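Local coordinates for uncharacterized protein (Bacillus thuringiensis serovar kurstaki, PDB 4XHO) that binds ATP with magnesium and is probably an ATPase of the actin superfamily, at residues A22-L27 with E34-P39; R162-I167 with D195-V200; L237-S242 with G263-I268. The protein carries 2 engineered substitutions. All blocks are in the same frame, centred on the assembly; numbering follows the deposited sequence.

In the fold
From the N terminus, contact 1 comes first and closes the hairpin between strands 21-27 and 33-45. Contact 2 follows, closing a 27-residue excursion that runs through strands 173-179 and 188-197 and returns beside the short helix 164-167. Contact 3 closes a loop of 20 residues, bringing the turn after strand 231-237 against the start of helix 265-278. The three lie in series along the chain, none nesting or crossing. Contact 1 lies within the eight-stranded sheet, and contact 2 reaches the same sheet through the end of strand 188-197, their centres about 20 Å apart. Contact 3 lies beside the five-stranded sheet, and ATP links it to contact 1, both regions donating to its phosphates.

Contact 1 (A22-L27 with E34-P39); sequences AKISFL and ESFAIP. With ATP (adenosine-5'-triphosphate), chain B.
Ala22 and Ile38 begin an antiparallel pairing in which residues 22-27 and 34-39 exchange six backbone hydrogen bonds. The first is Ala22 N to Ile38 O, 2.7 Å and close to straight at 173°; the pairs Ile24-Phe36 and Phe26-Glu34 also bond in both directions. Between them lie the non-hydrogen-bonded pairs, and there Ser25 OG and Ser35 OG meet at 2.7 Å. Ser404, on helix 402-415, gives Ser25 OG a second partner. On the same face Lys23 reaches past Ala37, its chain bent at chi3 (-123°), and Lys23 NZ donates to ATP O1A over 2.7 Å. That amine is also held by the carbonyl of Ala400, while the ring of Tyr401 adds a cation-pi contact.

The other face is mostly apolar and turned to helix 123-140. Ile24 CG2 sits squarely over the Phe36 ring, 3.5 Å from its centroid. Phe26 and Phe36 meet rim to rim, with Phe26 CE1 3.5 Å from Phe36 CE2 and the planes 75° apart. Glu34 runs alongside Phe26, its CB over one ring face at 4.0 Å from the centroid; its carboxylate is satisfied by a salt bridge to Arg140 and a bond from Asn28. A hairpin that carries a lysine to the nucleotide phosphates is consistent with the phosphate-binding N-terminal sheet of the actin fold.

Contact 2 (R162-I167 with D195-V200); sequences RGEEQI and DGTMNV
Glu164, the first residue of the short helix 164-167, carries most of this contact. It follows Gly163 at the N-cap position, whose carbonyl oxygen accepts from both Gln166 N and Ile167 N and so closes the first turn. The Glu164 side chain lies extended, CG anti to the backbone N (chi1 174°), and this carries it across Met198 and Val200. Glu164 CG touches Met198 CB at 3.6 Å and Val200 CG2 at 3.7 Å. At the far end Glu164 OE2 receives Met198 N on its anti side over 3.3 Å, a long bond with the donor 24° out of the carboxylate plane.

One turn further on, Ile167 offers its CG2 branch to the methyl end of Met198, Ile167 CG2 to Met198 CE 3.6 Å. The bend at Met198 chi2 (-66°) turns the thioether along the helix, so that CE ends at Ile167; Met154 and Leu168 also touch this side chain.

The chemistry is therefore divided: the methylene part of Glu164 and the side chain of Ile167 pack against apolar groups, whereas one carboxylate oxygen satisfies a backbone N-H just past the end of strand 188-197. Partly exposed and held across the contact by a single long bond, this carboxylate probably stays ionised.

Contact 3 (L237-S242 with G263-I268); sequences LGAGTS and GTNKYI. With ATP (adenosine-5'-triphosphate), chain B.
Gly238 O and Ala239 O accept in turn from the successive amides Thr264 N (3.1 Å) and Asn265 N (2.9 Å), both donors lying in the plane of the carbonyl they meet. These two bonds bring the turn after strand 231-237 up against the beginning of helix 265-278. Gly263 CA lies beside the carbonyl oxygens of Gly238 and Ala239, in CA-H...O contacts with both.

Thr264 extends the contact to the nucleotide. Thr264 CB lies 3.6 Å from ATP O3', and from there the side chain forks. Thr264 OG1, placed between the backbone N and the carbonyl carbon (chi1 59°), hydrogen-bonds the same ribose hydroxyl, ATP O3', at 2.6 Å. The methyl Thr264 CG2 also lies by the sugar, 3.8 Å from ATP C4', and passes near Gly238 O. Next door, Asn265 turns OD1 to the methyl of Ala239, Asn265 OD1 to Ala239 CB 3.6 Å.

The turn itself grips the phosphates by its backbone. Ala239 N donates to ATP O3B over 2.8 Å and also to O3A, Gly240 N reaches ATP O1G at 3.0 Å, and Thr241 OG1 adds a weak bond to O3G. Elsewhere round the nucleotide, Gly372 N and Glu301 contribute further bonds. A glycine-rich turn between two antiparallel strands, wrapped on the beta and gamma phosphates, is consistent with the second phosphate loop of the actin and Hsp70 superfamily.

Contact 1 (A22-L27 with E34-P39)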
loop_
_atom_site.group_PDB
_atom_site.type_symbol
_atom_site.label_atom_id
_atom_site.label_comp_id
_atom_site.label_asym_id
_atom_site.label_seq_id
_atom_site.Cartn_x
_atom_site.Cartn_y
_atom_site.Cartn_z
ATOM N N ALA A 22 -3.636 1.769 4.280
ATOM C CA ALA A 22 -4.339 0.516 4.057
ATOM C C ALA A 22 -4.430 0.313 2.565
ATOM O O ALA A 22 -5.099 1.079 1.897
ATOM C CB ALA A 22 -5.706 0.552 4.672
ATOM N N LYS A 23 -3.750 -0.692 2.027
ATOM C CA LYS A 23 -3.839 -0.950 0.593
ATOM C C LYS A 23 -4.761 -2.119 0.245
ATOM O O LYS A 23 -4.793 -3.144 0.942
ATOM C CB LYS A 23 -2.464 -1.206 0.027
ATOM C CG LYS A 23 -1.444 -0.147 0.405
ATOM C CD LYS A 23 -0.329 -0.099 -0.619
ATOM C CE LYS A 23 0.997 -0.325 0.035
ATOM N NZ LYS A 23 2.042 -0.461 -0.990
ATOM N N ILE A 24 -5.507 -1.954 -0.843
ATOM C CA ILE A 24 -6.384 -2.998 -1.361
ATOM C C ILE A 24 -6.201 -3.204 -2.871
ATOM O O ILE A 24 -6.097 -2.238 -3.636
ATOM C CB ILE A 24 -7.854 -2.666 -1.055
ATOM C CG1 ILE A 24 -8.780 -3.781 -1.539
ATOM C CG2 ILE A 24 -8.240 -1.355 -1.684
ATOM C CD1 ILE A 24 -10.256 -3.518 -1.222
ATOM N N SER A 25 -6.108 -4.463 -3.289
ATOM C CA SER A 25 -6.221 -4.826 -4.712
ATOM C C SER A 25 -7.428 -5.748 -4.838
ATOM O O SER A 25 -7.567 -6.680 -4.058
ATOM C CB SER A 25 -4.955 -5.514 -5.230
ATOM O OG SER A 25 -3.822 -4.661 -5.128
ATOM N N PHE A 26 -8.312 -5.469 -5.791
ATOM C CA PHE A 26 -9.547 -6.239 -5.957
ATOM C C PHE A 26 -9.894 -6.387 -7.440
ATOM O O PHE A 26 -9.425 -5.612 -8.274
ATOM C CB PHE A 26 -10.713 -5.559 -5.221
ATOM C CG PHE A 26 -11.078 -4.211 -5.794
ATOM C CD1 PHE A 26 -10.329 -3.078 -5.483
ATOM C CD2 PHE A 26 -12.136 -4.078 -6.669
ATOM C CE1 PHE A 26 -10.642 -1.845 -6.028
ATOM C CE2 PHE A 26 -12.455 -2.850 -7.220
ATOM C CZ PHE A 26 -11.703 -1.731 -6.903
ATOM N N LEU A 27 -10.737 -7.364 -7.759
ATOM C CA LEU A 27 -11.272 -7.505 -9.107
ATOM C C LEU A 27 -12.442 -6.581 -9.354
ATOM O O LEU A 27 -13.470 -6.691 -8.687
ATOM C CB LEU A 27 -11.736 -8.926 -9.354
ATOM C CG LEU A 27 -10.651 -9.981 -9.415
ATOM C CD1 LEU A 27 -11.301 -11.267 -9.833
ATOM C CD2 LEU A 27 -9.604 -9.556 -10.406
ATOM N N GLU A 34 -7.704 -3.679 -9.595
ATOM C CA GLU A 34 -7.814 -2.248 -9.377
ATOM C C GLU A 34 -7.265 -2.050 -7.975
ATOM O O GLU A 34 -7.606 -2.803 -7.051
ATOM C CB GLU A 34 -9.269 -1.773 -9.525
ATOM C CG GLU A 34 -9.539 -0.273 -9.370
ATOM C CD GLU A 34 -10.888 0.150 -10.007
ATOM O OE1 GLU A 34 -11.319 -0.497 -10.991
ATOM O OE2 GLU A 34 -11.521 1.120 -9.526
ATOM N N SER A 35 -6.370 -1.088 -7.811
ATOM C CA SER A 35 -5.742 -0.931 -6.526
ATOM C C SER A 35 -5.864 0.500 -6.040
ATOM O O SER A 35 -5.887 1.430 -6.848
ATOM C CB SER A 35 -4.277 -1.363 -6.597
ATOM O OG SER A 35 -4.170 -2.715 -6.998
ATOM N N PHE A 36 -5.957 0.672 -4.719
ATOM C CA PHE A 36 -5.917 2.004 -4.131
ATOM C C PHE A 36 -5.579 1.917 -2.645
ATOM O O PHE A 36 -5.648 0.834 -2.045
ATOM C CB PHE A 36 -7.244 2.755 -4.366
ATOM C CG PHE A 36 -8.451 2.153 -3.668
ATOM C CD1 PHE A 36 -8.740 2.459 -2.342
ATOM C CD2 PHE A 36 -9.327 1.340 -4.355
ATOM C CE1 PHE A 36 -9.865 1.926 -1.706
ATOM C CE2 PHE A 36 -10.444 0.801 -3.724
ATOM C CZ PHE A 36 -10.706 1.098 -2.397
ATOM N N ALA A 37 -5.204 3.054 -2.058
ATOM C CA ALA A 37 -4.770 3.092 -0.662
ATOM C C ALA A 37 -5.456 4.182 0.157
ATOM O O ALA A 37 -5.582 5.330 -0.275
ATOM C CB ALA A 37 -3.276 3.268 -0.588
ATOM N N ILE A 38 -5.879 3.813 1.355
ATOM C CA ILE A 38 -6.437 4.756 2.294
ATOM C C ILE A 38 -5.464 4.976 3.458
ATOM O O ILE A 38 -5.127 4.028 4.173
ATOM C CB ILE A 38 -7.791 4.261 2.837
ATOM C CG1 ILE A 38 -8.779 4.033 1.679
ATOM C CG2 ILE A 38 -8.337 5.239 3.876
ATOM C CD1 ILE A 38 -10.186 3.670 2.112
ATOM N N PRO A 39 -5.000 6.225 3.640
ATOM C CA PRO A 39 -4.150 6.611 4.774
ATOM C C PRO A 39 -4.749 6.128 6.081
ATOM O O PRO A 39 -5.965 6.181 6.240
ATOM C CB PRO A 39 -4.141 8.137 4.706
ATOM C CG PRO A 39 -4.351 8.433 3.258
ATOM C CD PRO A 39 -5.266 7.357 2.738
HETATM P PG ATP B . 5.013 0.771 4.573
HETATM O O1G ATP B . 5.763 1.700 5.501
HETATM O O2G ATP B . 3.575 0.488 4.967
HETATM O O3G ATP B . 5.812 -0.444 4.135
HETATM P PB ATP B . 3.730 1.526 2.118
HETATM O O1B ATP B . 2.596 2.449 2.477
HETATM O O2B ATP B . 3.511 0.071 1.767
HETATM O O3B ATP B . 4.896 1.619 3.219
HETATM P PA ATP B . 4.572 2.020 -0.545
HETATM O O1A ATP B . 3.140 2.047 -1.042
HETATM O O2A ATP B . 5.404 0.782 -0.711
HETATM O O3A ATP B . 4.600 2.334 1.023
HETATM O "O5'" ATP B . 5.396 3.265 -1.129
HETATM C "C5'" ATP B . 6.699 3.546 -0.631
HETATM C "C4'" ATP B . 7.172 4.855 -1.246
HETATM O "O4'" ATP B . 7.110 4.821 -2.681
HETATM C "C3'" ATP B . 6.257 5.975 -0.786
HETATM O "O3'" ATP B . 7.062 7.100 -0.434
HETATM C "C2'" ATP B . 5.401 6.264 -2.004
HETATM O "O2'" ATP B . 4.887 7.595 -1.983
HETATM C "C1'" ATP B . 6.380 5.969 -3.127
HETATM N N9 ATP B . 5.751 5.680 -4.431
HETATM C C8 ATP B . 4.702 4.876 -4.653
HETATM N N7 ATP B . 4.392 4.822 -5.978
HETATM C C5 ATP B . 5.255 5.620 -6.619
HETATM C C6 ATP B . 5.484 6.016 -8.026
HETATM N N6 ATP B . 4.700 5.539 -9.015
HETATM N N1 ATP B . 6.492 6.867 -8.279
HETATM C C2 ATP B . 7.273 7.347 -7.290
HETATM N N3 ATP B . 7.134 7.032 -5.992
HETATM C C4 ATP B . 6.152 6.186 -5.598
#

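Contact 2 (R162-I167 with D195-V200)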
loop_
_atom_site.group_PDB
_atom_site.type_symbol
_atom_site.label_atom_id
_atom_site.label_comp_id
_atom_site.label_asym_id
_atom_site.label_seq_id
_atom_site.Cartn_x
_atom_site.Cartn_y
_atom_site.Cartn_z
ATOM N N ARG A 162 -1.461 -12.761 18.600
ATOM C CA ARG A 162 -2.552 -12.553 17.671
ATOM C C ARG A 162 -2.506 -13.603 16.555
ATOM O O ARG A 162 -2.249 -13.268 15.397
ATOM C CB ARG A 162 -2.473 -11.143 17.065
ATOM C CG ARG A 162 -2.983 -9.984 17.920
ATOM C CD ARG A 162 -4.174 -10.354 18.785
ATOM N NE ARG A 162 -4.827 -9.163 19.327
ATOM C CZ ARG A 162 -4.313 -8.374 20.267
ATOM N NH1 ARG A 162 -3.122 -8.634 20.788
ATOM N NH2 ARG A 162 -4.995 -7.320 20.692
ATOM N N GLY A 163 -2.743 -14.866 16.906
ATOM C CA GLY A 163 -2.764 -15.957 15.940
ATOM C C GLY A 163 -3.601 -15.680 14.698
ATOM O O GLY A 163 -4.489 -14.824 14.716
ATOM N N GLU A 164 -3.311 -16.406 13.620
ATOM C CA GLU A 164 -3.944 -16.170 12.319
ATOM C C GLU A 164 -5.472 -16.133 12.391
ATOM O O GLU A 164 -6.093 -15.215 11.866
ATOM C CB GLU A 164 -3.502 -17.234 11.314
ATOM C CG GLU A 164 -4.210 -17.157 10.003
ATOM C CD GLU A 164 -4.097 -18.432 9.199
ATOM O OE1 GLU A 164 -3.646 -19.460 9.756
ATOM O OE2 GLU A 164 -4.456 -18.400 7.999
ATOM N N GLU A 165 -6.074 -17.115 13.056
ATOM C CA GLU A 165 -7.529 -17.145 13.190
ATOM C C GLU A 165 -7.996 -16.399 14.432
ATOM O O GLU A 165 -9.129 -16.571 14.858
ATOM C CB GLU A 165 -8.063 -18.584 13.214
ATOM C CG GLU A 165 -7.527 -19.468 12.094
ATOM C CD GLU A 165 -6.420 -20.410 12.559
ATOM O OE1 GLU A 165 -6.158 -20.487 13.782
ATOM O OE2 GLU A 165 -5.784 -21.048 11.694
ATOM N N GLN A 166 -7.131 -15.577 15.016
ATOM C CA GLN A 166 -7.553 -14.669 16.079
ATOM C C GLN A 166 -7.690 -13.269 15.502
ATOM O O GLN A 166 -8.521 -12.472 15.953
ATOM C CB GLN A 166 -6.565 -14.691 17.243
ATOM C CG GLN A 166 -6.239 -16.103 17.726
ATOM C CD GLN A 166 -5.069 -16.138 18.681
ATOM O OE1 GLN A 166 -4.670 -15.106 19.224
ATOM N NE2 GLN A 166 -4.497 -17.324 18.882
ATOM N N ILE A 167 -6.858 -12.982 14.500
ATOM C CA ILE A 167 -7.008 -11.798 13.669
ATOM C C ILE A 167 -8.321 -11.900 12.901
ATOM O O ILE A 167 -9.140 -10.980 12.905
ATOM C CB ILE A 167 -5.858 -11.657 12.663
ATOM C CG1 ILE A 167 -4.502 -11.762 13.356
ATOM C CG2 ILE A 167 -5.985 -10.346 11.894
ATOM C CD1 ILE A 167 -4.193 -10.596 14.206
ATOM N N ASP A 195 -14.830 -16.084 6.070
ATOM C CA ASP A 195 -13.578 -16.823 6.046
ATOM C C ASP A 195 -12.398 -15.967 5.590
ATOM O O ASP A 195 -12.562 -14.784 5.273
ATOM C CB ASP A 195 -13.713 -18.045 5.142
ATOM C CG ASP A 195 -12.724 -19.138 5.502
ATOM O OD1 ASP A 195 -12.289 -19.158 6.680
ATOM O OD2 ASP A 195 -12.376 -19.959 4.619
ATOM N N GLY A 196 -11.209 -16.573 5.556
ATOM C CA GLY A 196 -9.985 -15.859 5.242
ATOM C C GLY A 196 -8.690 -16.594 5.541
ATOM O O GLY A 196 -8.679 -17.627 6.213
ATOM N N THR A 197 -7.592 -16.061 5.008
ATOM C CA THR A 197 -6.238 -16.557 5.278
ATOM C C THR A 197 -5.351 -15.363 5.606
ATOM O O THR A 197 -5.626 -14.231 5.184
ATOM C CB THR A 197 -5.626 -17.316 4.084
ATOM O OG1 THR A 197 -6.054 -16.701 2.861
ATOM C CG2 THR A 197 -6.073 -18.759 4.062
ATOM N N MET A 198 -4.291 -15.594 6.362
ATOM C CA MET A 198 -3.352 -14.515 6.608
ATOM C C MET A 198 -2.016 -14.797 5.923
ATOM O O MET A 198 -0.974 -14.301 6.347
ATOM C CB MET A 198 -3.201 -14.285 8.111
ATOM C CG MET A 198 -4.495 -13.760 8.769
ATOM S SD MET A 198 -4.989 -12.089 8.209
ATOM C CE MET A 198 -6.666 -12.025 8.804
ATOM N N ASN A 199 -2.096 -15.750 5.029
ATOM C CA ASN A 199 -1.027 -16.112 4.158
ATOM C C ASN A 199 0.251 -16.247 4.929
ATOM O O ASN A 199 1.213 -15.642 4.594
ATOM C CB ASN A 199 -0.967 -15.171 2.972
ATOM C CG ASN A 199 -2.253 -15.218 2.115
ATOM O OD1 ASN A 199 -2.590 -16.237 1.558
ATOM N ND2 ASN A 199 -2.954 -14.100 2.018
ATOM N N VAL A 200 0.224 -17.060 5.985
ATOM C CA VAL A 200 1.135 -16.978 7.104
ATOM C C VAL A 200 2.488 -17.616 6.911
ATOM O O VAL A 200 3.488 -16.929 6.892
ATOM C CB VAL A 200 0.461 -17.625 8.323
ATOM C CG1 VAL A 200 1.384 -17.769 9.528
ATOM C CG2 VAL A 200 -0.754 -16.836 8.719
#

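Contact 3 (L237-S242 with G263-I268)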
loop_
_atom_site.group_PDB
_atom_site.type_symbol
_atom_site.label_atom_id
_atom_site.label_comp_id
_atom_site.label_asym_id
_atom_site.label_seq_id
_atom_site.Cartn_x
_atom_site.Cartn_y
_atom_site.Cartn_z
ATOM N N LEU A 237 10.125 -2.528 -0.306
ATOM C CA LEU A 237 10.615 -1.197 0.047
ATOM C C LEU A 237 9.445 -0.219 0.250
ATOM O O LEU A 237 8.756 0.174 -0.709
ATOM C CB LEU A 237 11.578 -0.693 -1.033
ATOM C CG LEU A 237 12.600 -1.728 -1.586
ATOM C CD1 LEU A 237 13.656 -1.084 -2.459
ATOM C CD2 LEU A 237 13.250 -2.543 -0.488
ATOM N N GLY A 238 9.203 0.165 1.502
ATOM C CA GLY A 238 8.021 0.957 1.816
ATOM C C GLY A 238 8.298 2.391 2.248
ATOM O O GLY A 238 9.459 2.854 2.278
ATOM N N ALA A 239 7.213 3.090 2.592
ATOM C CA ALA A 239 7.265 4.495 3.011
ATOM C C ALA A 239 8.073 4.707 4.300
ATOM O O ALA A 239 9.035 5.478 4.303
ATOM C CB ALA A 239 5.866 5.036 3.182
ATOM N N GLY A 240 7.698 4.011 5.379
ATOM C CA GLY A 240 8.448 4.075 6.632
ATOM C C GLY A 240 9.324 2.875 6.954
ATOM O O GLY A 240 10.116 2.896 7.894
ATOM N N THR A 241 9.187 1.809 6.179
ATOM C CA THR A 241 9.822 0.539 6.533
ATOM C C THR A 241 10.348 -0.182 5.307
ATOM O O THR A 241 9.773 -0.081 4.229
ATOM C CB THR A 241 8.838 -0.429 7.237
ATOM O OG1 THR A 241 7.937 -0.981 6.265
ATOM C CG2 THR A 241 8.028 0.262 8.331
ATOM N N SER A 242 11.435 -0.919 5.468
ATOM C CA SER A 242 11.794 -1.914 4.477
ATOM C C SER A 242 11.598 -3.295 5.084
ATOM O O SER A 242 12.205 -3.640 6.102
ATOM C CB SER A 242 13.230 -1.732 3.992
ATOM O OG SER A 242 13.302 -0.688 3.036
ATOM N N GLY A 263 12.752 3.424 5.203
ATOM C CA GLY A 263 11.733 3.958 4.349
ATOM C C GLY A 263 12.169 5.045 3.419
ATOM O O GLY A 263 13.191 5.599 3.563
ATOM N N THR A 264 11.363 5.320 2.446
ATOM C CA THR A 264 11.472 6.499 1.661
ATOM C C THR A 264 11.269 7.807 2.428
ATOM O O THR A 264 11.832 8.779 2.134
ATOM C CB THR A 264 10.529 6.479 0.444
ATOM O OG1 THR A 264 9.185 6.345 0.842
ATOM C CG2 THR A 264 10.847 5.427 -0.426
ATOM N N ASN A 265 10.382 7.808 3.364
ATOM C CA ASN A 265 9.866 9.039 3.963
ATOM C C ASN A 265 10.948 9.996 4.432
ATOM O O ASN A 265 10.842 11.204 4.235
ATOM C CB ASN A 265 8.945 8.721 5.132
ATOM C CG ASN A 265 7.540 8.388 4.693
ATOM O OD1 ASN A 265 7.244 8.309 3.496
ATOM N ND2 ASN A 265 6.657 8.181 5.666
ATOM N N LYS A 266 11.987 9.454 5.046
ATOM C CA LYS A 266 13.096 10.272 5.511
ATOM C C LYS A 266 13.774 11.008 4.343
ATOM O O LYS A 266 14.035 12.213 4.429
ATOM C CB LYS A 266 14.094 9.394 6.272
ATOM C CG LYS A 266 15.521 9.908 6.343
ATOM C CD LYS A 266 16.426 8.881 7.039
ATOM C CE LYS A 266 17.836 8.854 6.443
ATOM N NZ LYS A 266 18.640 7.694 6.949
ATOM N N TYR A 267 14.047 10.283 3.258
ATOM C CA TYR A 267 14.650 10.874 2.074
ATOM C C TYR A 267 13.717 11.914 1.483
ATOM O O TYR A 267 14.154 13.008 1.110
ATOM C CB TYR A 267 14.989 9.797 1.038
ATOM C CG TYR A 267 15.965 8.803 1.585
ATOM C CD1 TYR A 267 15.534 7.774 2.403
ATOM C CD2 TYR A 267 17.321 8.917 1.332
ATOM C CE1 TYR A 267 16.416 6.867 2.937
ATOM C CE2 TYR A 267 18.214 8.021 1.866
ATOM C CZ TYR A 267 17.755 6.991 2.669
ATOM O OH TYR A 267 18.641 6.087 3.226
ATOM N N ILE A 268 12.433 11.578 1.408
ATOM C CA ILE A 268 11.434 12.534 0.940
ATOM C C ILE A 268 11.445 13.781 1.808
ATOM O O ILE A 268 11.438 14.895 1.290
ATOM C CB ILE A 268 10.023 11.919 0.932
ATOM C CG1 ILE A 268 10.022 10.694 0.010
ATOM C CG2 ILE A 268 8.969 12.979 0.566
ATOM C CD1 ILE A 268 8.678 10.090 -0.253
HETATM P PG ATP B . 5.013 0.771 4.573
HETATM O O1G ATP B . 5.763 1.700 5.501
HETATM O O2G ATP B . 3.575 0.488 4.967
HETATM O O3G ATP B . 5.812 -0.444 4.135
HETATM P PB ATP B . 3.730 1.526 2.118
HETATM O O1B ATP B . 2.596 2.449 2.477
HETATM O O2B ATP B . 3.511 0.071 1.767
HETATM O O3B ATP B . 4.896 1.619 3.219
HETATM P PA ATP B . 4.572 2.020 -0.545
HETATM O O1A ATP B . 3.140 2.047 -1.042
HETATM O O2A ATP B . 5.404 0.782 -0.711
HETATM O O3A ATP B . 4.600 2.334 1.023
HETATM O "O5'" ATP B . 5.396 3.265 -1.129
HETATM C "C5'" ATP B . 6.699 3.546 -0.631
HETATM C "C4'" ATP B . 7.172 4.855 -1.246
HETATM O "O4'" ATP B . 7.110 4.821 -2.681
HETATM C "C3'" ATP B . 6.257 5.975 -0.786
HETATM O "O3'" ATP B . 7.062 7.100 -0.434
HETATM C "C2'" ATP B . 5.401 6.264 -2.004
HETATM O "O2'" ATP B . 4.887 7.595 -1.983
HETATM C "C1'" ATP B . 6.380 5.969 -3.127
HETATM N N9 ATP B . 5.751 5.680 -4.431
HETATM C C8 ATP B . 4.702 4.876 -4.653
HETATM N N7 ATP B . 4.392 4.822 -5.978
HETATM C C5 ATP B . 5.255 5.620 -6.619
HETATM C C6 ATP B . 5.484 6.016 -8.026
HETATM N N6 ATP B . 4.700 5.539 -9.015
HETATM N N1 ATP B . 6.492 6.867 -8.279
HETATM C C2 ATP B . 7.273 7.347 -7.290
HETATM N N3 ATP B . 7.134 7.032 -5.992
HETATM C C4 ATP B . 6.152 6.186 -5.598
#